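Local coordinates for protein CBIX (Paracoccus pantotrophus, PDB 4CCS) that probably acts as the terminal chelatase of siroheme biosynthesis in denitrifying bacteria, inserting iron into sirohydrochlorin, at residues G114-H127 against A167-F181. Residues are numbered along the deposited sequence; the frame is centred on the assembly and turned at random.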
ATOM      1  N   GLY A 114      14.000   8.506 -20.282  1.00 32.72           N
ATOM      2  CA  GLY A 114      15.335   8.827 -20.776  1.00 32.68           C
ATOM      3  C   GLY A 114      16.048   9.749 -19.784  1.00 36.26           C
ATOM      4  O   GLY A 114      16.920  10.521 -20.192  1.00 36.23           O
ATOM      5  N   TRP A 115      15.667   9.676 -18.483  1.00 30.57           N
ATOM      6  CA  TRP A 115      16.282  10.479 -17.424  1.00 29.32           C
ATOM      7  C   TRP A 115      17.212   9.595 -16.594  1.00 33.08           C
ATOM      8  O   TRP A 115      16.800   8.487 -16.225  1.00 31.83           O
ATOM      9  CB  TRP A 115      15.223  11.057 -16.455  1.00 27.65           C
ATOM     10  CG  TRP A 115      14.124  11.902 -17.043  1.00 28.03           C
ATOM     11  CD1 TRP A 115      14.155  12.626 -18.203  1.00 30.86           C
ATOM     12  CD2 TRP A 115      12.860  12.181 -16.428  1.00 27.22           C
ATOM     13  NE1 TRP A 115      12.962  13.292 -18.378  1.00 29.97           N
ATOM     14  CE2 TRP A 115      12.156  13.054 -17.290  1.00 31.31           C
ATOM     15  CE3 TRP A 115      12.244  11.764 -15.231  1.00 27.94           C
ATOM     16  CZ2 TRP A 115      10.863  13.508 -16.999  1.00 30.38           C
ATOM     17  CZ3 TRP A 115      10.961  12.211 -14.946  1.00 28.97           C
ATOM     18  CH2 TRP A 115      10.279  13.061 -15.828  1.00 29.63           C
ATOM     19  N   PRO A 116      18.441  10.080 -16.250  1.00 30.24           N
ATOM     20  CA  PRO A 116      19.318   9.295 -15.371  1.00 29.73           C
ATOM     21  C   PRO A 116      18.729   9.389 -13.946  1.00 31.26           C
ATOM     22  O   PRO A 116      18.344  10.476 -13.499  1.00 28.95           O
ATOM     23  CB  PRO A 116      20.678   9.989 -15.493  1.00 31.72           C
ATOM     24  CG  PRO A 116      20.362  11.379 -15.879  1.00 36.71           C
ATOM     25  CD  PRO A 116      19.114  11.307 -16.720  1.00 32.11           C
ATOM     26  N   LEU A 117      18.614   8.244 -13.265  1.00 27.76           N
ATOM     27  CA  LEU A 117      18.034   8.194 -11.925  1.00 27.50           C
ATOM     28  C   LEU A 117      18.738   9.134 -10.940  1.00 31.70           C
ATOM     29  O   LEU A 117      18.057   9.815 -10.170  1.00 29.77           O
ATOM     30  CB  LEU A 117      17.961   6.743 -11.408  1.00 27.04           C
ATOM     31  CG  LEU A 117      17.094   6.476 -10.178  1.00 31.08           C
ATOM     32  CD1 LEU A 117      15.676   7.030 -10.356  1.00 31.13           C
ATOM     33  CD2 LEU A 117      17.034   4.988  -9.874  1.00 31.49           C
ATOM     34  N   ALA A 118      20.085   9.253 -11.039  1.00 29.21           N
ATOM     35  CA  ALA A 118      20.878  10.134 -10.174  1.00 29.15           C
ATOM     36  C   ALA A 118      20.534  11.617 -10.347  1.00 31.07           C
ATOM     37  O   ALA A 118      20.728  12.389  -9.414  1.00 31.24           O
ATOM     38  CB  ALA A 118      22.373   9.900 -10.397  1.00 30.13           C
ATOM     39  N   GLY A 119      19.999  12.007 -11.513  1.00 26.56           N
ATOM     40  CA  GLY A 119      19.617  13.392 -11.808  1.00 26.30           C
ATOM     41  C   GLY A 119      18.090  13.621 -11.704  1.00 30.31           C
ATOM     42  O   GLY A 119      17.602  14.636 -12.187  1.00 29.57           O
ATOM     43  N   THR A 120      17.346  12.678 -11.081  1.00 26.80           N
ATOM     44  CA  THR A 120      15.887  12.761 -10.933  1.00 26.06           C
ATOM     45  C   THR A 120      15.511  12.974  -9.463  1.00 28.19           C
ATOM     46  O   THR A 120      16.064  12.319  -8.581  1.00 28.52           O
ATOM     47  CB  THR A 120      15.208  11.512 -11.554  1.00 31.27           C
ATOM     48  OG1 THR A 120      15.635  11.370 -12.909  1.00 28.76           O
ATOM     49  CG2 THR A 120      13.674  11.594 -11.542  1.00 30.53           C
ATOM     50  N   ARG A 121      14.546  13.874  -9.219  1.00 22.65           N
ATOM     51  CA  ARG A 121      14.031  14.199  -7.895  1.00 21.67           C
ATOM     52  C   ARG A 121      12.842  13.259  -7.617  1.00 23.49           C
ATOM     53  O   ARG A 121      11.983  13.090  -8.487  1.00 22.32           O
ATOM     54  CB  ARG A 121      13.604  15.683  -7.887  1.00 22.52           C
ATOM     55  CG  ARG A 121      12.988  16.205  -6.613  1.00 35.97           C
ATOM     56  CD  ARG A 121      13.979  16.311  -5.463  1.00 50.44           C
ATOM     57  NE  ARG A 121      13.505  17.209  -4.409  1.00 52.71           N
ATOM     58  CZ  ARG A 121      12.585  16.884  -3.508  1.00 60.90           C
ATOM     59  NH1 ARG A 121      12.008  15.684  -3.539  1.00 32.70           N
ATOM     60  NH2 ARG A 121      12.199  17.769  -2.597  1.00 48.54           N
ATOM     61  N   LEU A 122      12.788  12.671  -6.406  1.00 18.62           N
ATOM     62  CA  LEU A 122      11.726  11.735  -6.039  1.00 18.19           C
ATOM     63  C   LEU A 122      10.766  12.256  -4.997  1.00 19.99           C
ATOM     64  O   LEU A 122      11.188  12.874  -4.023  1.00 20.25           O
ATOM     65  CB  LEU A 122      12.317  10.388  -5.577  1.00 18.18           C
ATOM     66  CG  LEU A 122      13.268   9.713  -6.574  1.00 21.72           C
ATOM     67  CD1 LEU A 122      13.788   8.412  -6.008  1.00 21.48           C
ATOM     68  CD2 LEU A 122      12.592   9.504  -7.937  1.00 22.45           C
ATOM     69  N   LEU A 123       9.465  11.999  -5.203  1.00 16.27           N
ATOM     70  CA  LEU A 123       8.414  12.370  -4.255  1.00 15.87           C
ATOM     71  C   LEU A 123       7.545  11.152  -3.919  1.00 18.91           C
ATOM     72  O   LEU A 123       6.892  10.581  -4.796  1.00 19.09           O
ATOM     73  CB  LEU A 123       7.559  13.532  -4.783  1.00 16.14           C
ATOM     74  CG  LEU A 123       6.441  14.043  -3.866  1.00 19.98           C
ATOM     75  CD1 LEU A 123       7.009  14.747  -2.609  1.00 20.90           C
ATOM     76  CD2 LEU A 123       5.530  14.977  -4.633  1.00 21.89           C
ATOM     77  N   VAL A 124       7.552  10.763  -2.649  1.00 14.87           N
ATOM     78  CA  VAL A 124       6.749   9.644  -2.166  1.00 14.49           C
ATOM     79  C   VAL A 124       5.471  10.300  -1.617  1.00 18.90           C
ATOM     80  O   VAL A 124       5.547  11.071  -0.650  1.00 18.48           O
ATOM     81  CB  VAL A 124       7.503   8.815  -1.090  1.00 16.39           C
ATOM     82  CG1 VAL A 124       6.581   7.789  -0.428  1.00 16.34           C
ATOM     83  CG2 VAL A 124       8.748   8.142  -1.678  1.00 15.82           C
ATOM     84  N   ALA A 125       4.323  10.053  -2.273  1.00 15.57           N
ATOM     85  CA  ALA A 125       3.040  10.625  -1.835  1.00 15.24           C
ATOM     86  C   ALA A 125       2.245   9.579  -1.072  1.00 17.70           C
ATOM     87  O   ALA A 125       2.057   8.480  -1.567  1.00 17.49           O
ATOM     88  CB  ALA A 125       2.248  11.123  -3.041  1.00 16.02           C
ATOM     89  N   ALA A 126       1.797   9.896   0.148  1.00 13.54           N
ATOM     90  CA  ALA A 126       1.081   8.919   0.954  1.00 13.90           C
ATOM     91  C   ALA A 126      -0.048   9.565   1.752  1.00 17.32           C
ATOM     92  O   ALA A 126      -0.076  10.790   1.907  1.00 16.73           O
ATOM     93  CB  ALA A 126       2.063   8.205   1.890  1.00 14.53           C
ATOM     94  N   HIS A 127      -0.989   8.747   2.235  1.00 14.54           N
ATOM     95  CA  HIS A 127      -2.114   9.248   3.016  1.00 15.32           C
ATOM     96  C   HIS A 127      -1.633   9.897   4.311  1.00 21.05           C
ATOM     97  O   HIS A 127      -2.079  10.992   4.657  1.00 20.29           O
ATOM     98  CB  HIS A 127      -3.123   8.121   3.324  1.00 16.16           C
ATOM     99  CG  HIS A 127      -4.378   8.614   3.990  1.00 19.56           C
ATOM    100  ND1 HIS A 127      -5.357   9.298   3.277  1.00 21.36           N
ATOM    101  CD2 HIS A 127      -4.798   8.467   5.270  1.00 21.45           C
ATOM    102  CE1 HIS A 127      -6.328   9.556   4.143  1.00 21.05           C
ATOM    103  NE2 HIS A 127      -6.043   9.063   5.354  1.00 21.36           N
ATOM    104  N   ALA A 167       4.721  19.995  -0.649  1.00 18.30           N
ATOM    105  CA  ALA A 167       5.861  19.109  -0.918  1.00 18.28           C
ATOM    106  C   ALA A 167       6.177  18.943  -2.403  1.00 21.54           C
ATOM    107  O   ALA A 167       7.353  18.808  -2.764  1.00 20.05           O
ATOM    108  CB  ALA A 167       5.625  17.748  -0.274  1.00 19.29           C
ATOM    109  N   ALA A 168       5.139  18.978  -3.263  1.00 18.21           N
ATOM    110  CA  ALA A 168       5.317  18.851  -4.709  1.00 18.38           C
ATOM    111  C   ALA A 168       5.589  20.185  -5.404  1.00 23.00           C
ATOM    112  O   ALA A 168       5.846  20.189  -6.600  1.00 23.04           O
ATOM    113  CB  ALA A 168       4.091  18.187  -5.330  1.00 18.64           C
ATOM    114  N   ARG A 169       5.521  21.306  -4.680  1.00 20.20           N
ATOM    115  CA  ARG A 169       5.735  22.637  -5.263  1.00 21.03           C
ATOM    116  C   ARG A 169       7.242  22.928  -5.455  1.00 26.62           C
ATOM    117  O   ARG A 169       8.067  22.420  -4.701  1.00 26.19           O
ATOM    118  CB  ARG A 169       5.034  23.723  -4.402  1.00 21.53           C
ATOM    119  CG  ARG A 169       4.941  25.104  -5.076  1.00 29.84           C
ATOM    120  CD  ARG A 169       4.079  26.078  -4.302  1.00 39.71           C
ATOM    121  NE  ARG A 169       2.656  25.867  -4.571  1.00 55.79           N
ATOM    122  CZ  ARG A 169       1.778  25.432  -3.674  1.00 72.28           C
ATOM    123  NH1 ARG A 169       2.161  25.179  -2.427  1.00 63.85           N
ATOM    124  NH2 ARG A 169       0.507  25.260  -4.010  1.00 54.82           N
ATOM    125  N   ASP A 170       7.587  23.700  -6.501  1.00 26.13           N
ATOM    126  CA  ASP A 170       8.954  24.124  -6.844  1.00 27.06           C
ATOM    127  C   ASP A 170       9.943  22.952  -7.077  1.00 30.89           C
ATOM    128  O   ASP A 170      11.134  23.069  -6.773  1.00 30.08           O
ATOM    129  CB  ASP A 170       9.496  25.132  -5.801  1.00 29.46           C
ATOM    130  CG  ASP A 170       8.606  26.344  -5.637  1.00 37.46           C
ATOM    131  OD1 ASP A 170       8.235  26.949  -6.664  1.00 36.78           O
ATOM    132  OD2 ASP A 170       8.244  26.662  -4.483  1.00 47.33           O
ATOM    133  N   LEU A 171       9.458  21.847  -7.664  1.00 26.66           N
ATOM    134  CA  LEU A 171      10.319  20.720  -8.025  1.00 26.25           C
ATOM    135  C   LEU A 171      10.633  20.854  -9.519  1.00 31.00           C
ATOM    136  O   LEU A 171       9.863  21.516 -10.220  1.00 31.13           O
ATOM    137  CB  LEU A 171       9.655  19.354  -7.722  1.00 25.80           C
ATOM    138  CG  LEU A 171       9.370  19.030  -6.243  1.00 29.90           C
ATOM    139  CD1 LEU A 171       8.750  17.642  -6.098  1.00 30.05           C
ATOM    140  CD2 LEU A 171      10.631  19.090  -5.403  1.00 32.71           C
ATOM    141  N   PRO A 172      11.743  20.251 -10.020  1.00 27.71           N
ATOM    142  CA  PRO A 172      12.050  20.369 -11.451  1.00 27.66           C
ATOM    143  C   PRO A 172      11.157  19.478 -12.322  1.00 30.85           C
ATOM    144  O   PRO A 172      10.354  18.693 -11.809  1.00 30.16           O
ATOM    145  CB  PRO A 172      13.519  19.936 -11.533  1.00 29.53           C
ATOM    146  CG  PRO A 172      13.733  19.091 -10.343  1.00 33.23           C
ATOM    147  CD  PRO A 172      12.899  19.713  -9.276  1.00 28.62           C
ATOM    148  N   GLU A 173      11.311  19.595 -13.645  1.00 26.93           N
ATOM    149  CA  GLU A 173      10.590  18.783 -14.622  1.00 26.80           C
ATOM    150  C   GLU A 173      10.977  17.299 -14.472  1.00 29.57           C
ATOM    151  O   GLU A 173      10.119  16.424 -14.618  1.00 28.96           O
ATOM    152  CB  GLU A 173      10.945  19.253 -16.029  1.00 28.72           C
ATOM    153  CG  GLU A 173       9.803  19.948 -16.738  1.00 45.65           C
ATOM    154  CD  GLU A 173      10.033  20.011 -18.232  1.00 67.54           C
ATOM    155  OE1 GLU A 173      10.871  20.834 -18.666  1.00 53.42           O
ATOM    156  OE2 GLU A 173       9.435  19.185 -18.960  1.00 68.17           O
ATOM    157  N   ARG A 174      12.271  17.027 -14.179  1.00 25.51           N
ATOM    158  CA  ARG A 174      12.786  15.666 -13.992  1.00 25.57           C
ATOM    159  C   ARG A 174      12.547  15.259 -12.563  1.00 25.38           C
ATOM    160  O   ARG A 174      13.411  15.392 -11.686  1.00 24.21           O
ATOM    161  CB  ARG A 174      14.270  15.547 -14.393  1.00 27.08           C
ATOM    162  CG  ARG A 174      14.471  15.503 -15.888  1.00 37.11           C
ATOM    163  CD  ARG A 174      15.937  15.465 -16.239  1.00 39.98           C
ATOM    164  NE  ARG A 174      16.124  15.360 -17.686  1.00 48.76           N
ATOM    165  CZ  ARG A 174      17.223  14.894 -18.265  1.00 57.36           C
ATOM    166  NH1 ARG A 174      18.256  14.500 -17.527  1.00 38.30           N
ATOM    167  NH2 ARG A 174      17.301  14.818 -19.586  1.00 44.75           N
ATOM    168  N   ALA A 175      11.306  14.849 -12.319  1.00 21.26           N
ATOM    169  CA  ALA A 175      10.810  14.426 -11.021  1.00 19.19           C
ATOM    170  C   ALA A 175       9.798  13.317 -11.214  1.00 20.27           C
ATOM    171  O   ALA A 175       9.086  13.286 -12.223  1.00 20.00           O
ATOM    172  CB  ALA A 175      10.170  15.606 -10.289  1.00 20.03           C
ATOM    173  N   ILE A 176       9.758  12.377 -10.263  1.00 15.70           N
ATOM    174  CA  ILE A 176       8.836  11.245 -10.307  1.00 15.03           C
ATOM    175  C   ILE A 176       8.127  11.178  -8.966  1.00 19.47           C
ATOM    176  O   ILE A 176       8.783  11.154  -7.917  1.00 18.72           O
ATOM    177  CB  ILE A 176       9.555   9.889 -10.607  1.00 17.73           C
ATOM    178  CG1 ILE A 176      10.206   9.851 -12.002  1.00 18.63           C
ATOM    179  CG2 ILE A 176       8.615   8.693 -10.421  1.00 16.95           C
ATOM    180  CD1 ILE A 176      11.275   8.784 -12.187  1.00 24.54           C
ATOM    181  N   CYS A 177       6.791  11.102  -9.015  1.00 15.39           N
ATOM    182  CA  CYS A 177       5.961  10.904  -7.841  1.00 14.59           C
ATOM    183  C   CYS A 177       5.396   9.467  -7.833  1.00 17.06           C
ATOM    184  O   CYS A 177       4.708   9.045  -8.772  1.00 16.70           O
ATOM    185  CB  CYS A 177       4.841  11.942  -7.770  1.00 15.14           C
ATOM    186  SG  CYS A 177       3.717  11.696  -6.374  1.00 18.94           S
ATOM    187  N   LEU A 178       5.687   8.726  -6.760  1.00 13.85           N
ATOM    188  CA  LEU A 178       5.167   7.381  -6.538  1.00 13.84           C
ATOM    189  C   LEU A 178       4.106   7.435  -5.416  1.00 16.54           C
ATOM    190  O   LEU A 178       4.455   7.777  -4.272  1.00 15.45           O
ATOM    191  CB  LEU A 178       6.305   6.416  -6.149  1.00 14.68           C
ATOM    192  CG  LEU A 178       5.868   4.979  -5.801  1.00 19.70           C
ATOM    193  CD1 LEU A 178       5.142   4.285  -7.006  1.00 19.61           C
ATOM    194  CD2 LEU A 178       7.060   4.165  -5.341  1.00 20.74           C
ATOM    195  N   PRO A 179       2.830   7.084  -5.717  1.00 14.36           N
ATOM    196  CA  PRO A 179       1.784   7.067  -4.678  1.00 13.79           C
ATOM    197  C   PRO A 179       1.932   5.798  -3.848  1.00 17.49           C
ATOM    198  O   PRO A 179       1.807   4.680  -4.363  1.00 15.96           O
ATOM    199  CB  PRO A 179       0.469   7.067  -5.474  1.00 15.37           C
ATOM    200  CG  PRO A 179       0.836   7.614  -6.821  1.00 19.14           C
ATOM    201  CD  PRO A 179       2.227   7.066  -7.064  1.00 14.98           C
ATOM    202  N   LEU A 180       2.217   5.976  -2.556  1.00 13.96           N
ATOM    203  CA  LEU A 180       2.408   4.867  -1.650  1.00 14.51           C
ATOM    204  C   LEU A 180       1.058   4.467  -1.059  1.00 17.30           C
ATOM    205  O   LEU A 180       0.749   4.792   0.085  1.00 15.86           O
ATOM    206  CB  LEU A 180       3.474   5.247  -0.600  1.00 15.02           C
ATOM    207  CG  LEU A 180       4.102   4.100   0.173  1.00 19.06           C
ATOM    208  CD1 LEU A 180       5.117   3.366  -0.695  1.00 19.44           C
ATOM    209  CD2 LEU A 180       4.769   4.632   1.449  1.00 21.08           C
ATOM    210  N   PHE A 181       0.225   3.801  -1.903  1.00 13.60           N
ATOM    211  CA  PHE A 181      -1.121   3.326  -1.568  1.00 13.44           C
ATOM    212  C   PHE A 181      -1.228   1.830  -1.909  1.00 17.87           C
ATOM    213  O   PHE A 181      -0.769   1.402  -2.973  1.00 16.47           O
ATOM    214  CB  PHE A 181      -2.184   4.125  -2.348  1.00 14.66           C
ATOM    215  CG  PHE A 181      -2.353   5.558  -1.887  1.00 14.95           C
ATOM    216  CD1 PHE A 181      -1.465   6.550  -2.300  1.00 17.27           C
ATOM    217  CD2 PHE A 181      -3.374   5.907  -1.011  1.00 16.52           C
ATOM    218  CE1 PHE A 181      -1.599   7.870  -1.844  1.00 17.13           C
ATOM    219  CE2 PHE A 181      -3.531   7.235  -0.584  1.00 18.15           C
ATOM    220  CZ  PHE A 181      -2.643   8.204  -1.002  1.00 16.43           C
TER
HETATM  221  O   HOH W   1      15.844  16.575 -11.201  1.00 28.08           O
HETATM  222  O   HOH W   2       9.269  17.924  -1.090  1.00 26.40           O
HETATM  223  O   HOH W   3      -0.862   5.833   1.959  1.00 15.66           O
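Strands 121-126 and 175-179 are the central pair of the parallel four-stranded sheet in the C-terminal half of this two-lobed chelatase. As in any parallel pair, one residue bonds to two across the way: Leu123 gives its N to Ile176 O and takes Leu178 N at its O. Six such backbone hydrogen bonds join the segments, from Arg121 N to Arg174 O, nearly straight at 177°, as far as Leu180 N to Ala125 O, the shortest at 2.7 Å. On one face of the sheet Leu122 runs alongside Ile176, its CD2 against Ile176 CB, and Leu122 and Leu178 pack against Ile106 of helix 98-113. On the other, Leu123 holds CG anti to its amide nitrogen (chi1 -178°), turning the branch toward Ala167 and Ala168, where CD2 meets Ala168 CB at 3.6 Å, while Cys177 SG meets Ala125 CB at 3.7 Å. Leu171 CD2 covers one face of the Arg121 guanidinium, 3.5 Å from CZ; Arg121 NH1 is hydrogen-bonded to Thr154 OG1 of strand 152-157, and a water links its NH2 to Ala167 O. Just before the two strands begin, the extended Arg174 chain crosses the Trp115 indole, its guanidinium turned 31° from the ring plane. Ile176 CG1 meets the indole edge at CZ3, and Arg174 CG makes a CH-pi contact 3.5 Å from the centroid of the five-membered ring, almost on its normal.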